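Long-range contact in zinc phosphodiesterase ELAC protein 1 (Homo sapiens, PDB 3ZWF), which cuts extra nucleotides from the 3' ends of tRNA precursors and removes 2',3'-cyclic phosphates from damaged tRNAs, using two zinc ions: residues 58-63 with 178-183. Residues are numbered along the deposited sequence; the frame is centred on the assembly and turned at random.
With ZN (zinc ion), chain E; PO4 (phosphate ion), chain F.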
# COMPACT_ATOMS: atom_id res chain seq x y z
N ILE A 58 8.79 6.60 11.01
CA ILE A 58 8.12 5.28 11.08
C ILE A 58 8.40 4.59 12.39
O ILE A 58 9.57 4.43 12.78
CB ILE A 58 8.58 4.36 9.90
CG1 ILE A 58 8.31 5.00 8.54
CG2 ILE A 58 7.91 2.98 10.00
CD1 ILE A 58 6.82 5.34 8.22
N THR A 59 7.33 4.27 13.13
CA THR A 59 7.46 3.75 14.53
C THR A 59 7.94 2.31 14.59
O THR A 59 8.69 1.93 15.47
CB THR A 59 6.17 3.82 15.31
OG1 THR A 59 5.14 3.09 14.61
CG2 THR A 59 5.71 5.29 15.50
N HIS A 60 7.55 1.49 13.59
CA HIS A 60 7.91 0.09 13.56
C HIS A 60 7.56 -0.51 12.22
O HIS A 60 6.67 0.01 11.55
CB HIS A 60 7.32 -0.71 14.70
CG HIS A 60 5.83 -0.90 14.68
ND1 HIS A 60 4.92 0.14 14.87
CD2 HIS A 60 5.11 -2.04 14.73
CE1 HIS A 60 3.70 -0.36 14.89
NE2 HIS A 60 3.78 -1.68 14.81
N LEU A 61 8.22 -1.62 11.91
CA LEU A 61 8.04 -2.26 10.60
C LEU A 61 6.93 -3.32 10.59
O LEU A 61 7.17 -4.46 10.16
CB LEU A 61 9.39 -2.84 10.14
CG LEU A 61 10.48 -1.79 9.91
CD1 LEU A 61 11.81 -2.40 9.41
CD2 LEU A 61 9.98 -0.73 8.91
N HIS A 62 5.72 -2.92 11.02
CA HIS A 62 4.49 -3.66 10.74
C HIS A 62 3.82 -2.97 9.59
O HIS A 62 3.86 -1.77 9.49
CB HIS A 62 3.58 -3.73 11.94
CG HIS A 62 3.91 -4.84 12.88
ND1 HIS A 62 3.50 -4.85 14.18
CD2 HIS A 62 4.58 -6.00 12.67
CE1 HIS A 62 3.90 -5.97 14.75
NE2 HIS A 62 4.58 -6.68 13.86
N GLY A 63 3.22 -3.73 8.68
CA GLY A 63 2.75 -3.16 7.44
C GLY A 63 1.74 -2.03 7.52
O GLY A 63 1.74 -1.13 6.67
N LEU A 178 10.14 1.37 22.73
CA LEU A 178 8.91 0.74 23.18
C LEU A 178 8.99 -0.77 23.07
O LEU A 178 9.86 -1.30 22.39
CB LEU A 178 7.69 1.24 22.37
CG LEU A 178 7.54 2.76 22.27
CD1 LEU A 178 6.32 3.17 21.44
CD2 LEU A 178 7.37 3.37 23.67
N PHE A 179 8.11 -1.47 23.79
CA PHE A 179 8.02 -2.92 23.74
C PHE A 179 6.81 -3.30 22.90
O PHE A 179 5.69 -2.87 23.18
CB PHE A 179 7.86 -3.53 25.11
CG PHE A 179 8.06 -5.01 25.12
CD1 PHE A 179 7.00 -5.87 24.88
CD2 PHE A 179 9.35 -5.55 25.31
CE1 PHE A 179 7.21 -7.26 24.82
CE2 PHE A 179 9.56 -6.94 25.29
CZ PHE A 179 8.47 -7.79 25.03
N HIS A 180 7.03 -4.12 21.87
CA HIS A 180 5.97 -4.56 21.00
C HIS A 180 6.33 -5.97 20.49
O HIS A 180 7.36 -6.53 20.88
CB HIS A 180 5.76 -3.50 19.92
CG HIS A 180 4.59 -3.75 18.99
ND1 HIS A 180 3.31 -4.06 19.42
CD2 HIS A 180 4.53 -3.69 17.64
CE1 HIS A 180 2.53 -4.21 18.35
NE2 HIS A 180 3.24 -3.98 17.27
N ARG A 181 5.51 -6.54 19.61
CA ARG A 181 5.81 -7.86 19.02
C ARG A 181 7.09 -7.82 18.20
O ARG A 181 7.84 -8.81 18.11
CB ARG A 181 4.64 -8.34 18.11
CG ARG A 181 3.34 -8.52 18.79
CD ARG A 181 2.37 -9.42 17.98
NE ARG A 181 2.17 -9.04 16.57
CZ ARG A 181 1.58 -7.92 16.15
NH1 ARG A 181 1.17 -6.97 17.00
NH2 ARG A 181 1.44 -7.72 14.85
N ILE A 182 7.36 -6.66 17.60
CA ILE A 182 8.67 -6.36 17.00
C ILE A 182 9.08 -5.04 17.62
O ILE A 182 8.24 -4.39 18.25
CB ILE A 182 8.64 -6.26 15.45
CG1 ILE A 182 7.74 -5.16 14.94
CG2 ILE A 182 8.24 -7.63 14.86
CD1 ILE A 182 7.92 -4.88 13.48
N PRO A 183 10.36 -4.64 17.48
CA PRO A 183 10.72 -3.39 18.13
C PRO A 183 9.96 -2.18 17.58
O PRO A 183 9.73 -2.06 16.36
CB PRO A 183 12.21 -3.27 17.85
CG PRO A 183 12.67 -4.72 17.68
CD PRO A 183 11.53 -5.34 16.95
ZN ZN E . 2.31 -3.39 15.25
P PO4 F . -0.79 -4.66 14.92
O1 PO4 F . 0.57 -4.64 15.67
O2 PO4 F . -0.43 -5.34 13.50
O3 PO4 F . -1.24 -3.29 14.57
O4 PO4 F . -1.68 -5.57 15.68
O HOH W 1 10.35 -2.47 13.79
O HOH W 2 1.23 -2.86 13.58
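The loop 58-63, following strand 53-57, meets segment 178-183, the end of strand 171-179 and the turn leading into strand 184-191, most closely at His60 and Pro183, whose CA atoms lie 6.4 Å apart; no direct hydrogen bond joins the two segments, but a water bridges Leu61 N and Pro183 O. A zinc ion links the two segments. It takes His60 NE2 at 2.3 Å, His62 ND1 at 2.2 Å and His180 NE2 at 2.3 Å, with Asp251, a water and phosphate O1 completing six ligands. The two loop histidines bind through different nitrogens, NE2 and ND1, as in the HxHxDH motif of the metallo-beta-lactamase fold. His180 turns its ring edge to the His60 face, planes at 89°, an offset T-shaped pair. Second-shell acceptors fix both rings: His60 ND1 donates to Thr59 OG1 (3.0 Å), itself hydrogen-bonded to Asp34, and His180 ND1 to Gly288 O. Ile182 covers one face of His62 by a CH-pi contact, CG1 3.9 Å from the ring centroid; chi1 of 61° directs this branch over the imidazole. Arg181, its chain bent at chi3, lays its guanidinium face against His62 CE1, 18° from parallel to the ring, while NH1 donates to phosphate O1 (2.7 Å). Though this ion probably came from the crystallisation liquor, zinc and arginine together would polarise its shared oxygen, consistent with a site receiving a tRNA phosphate.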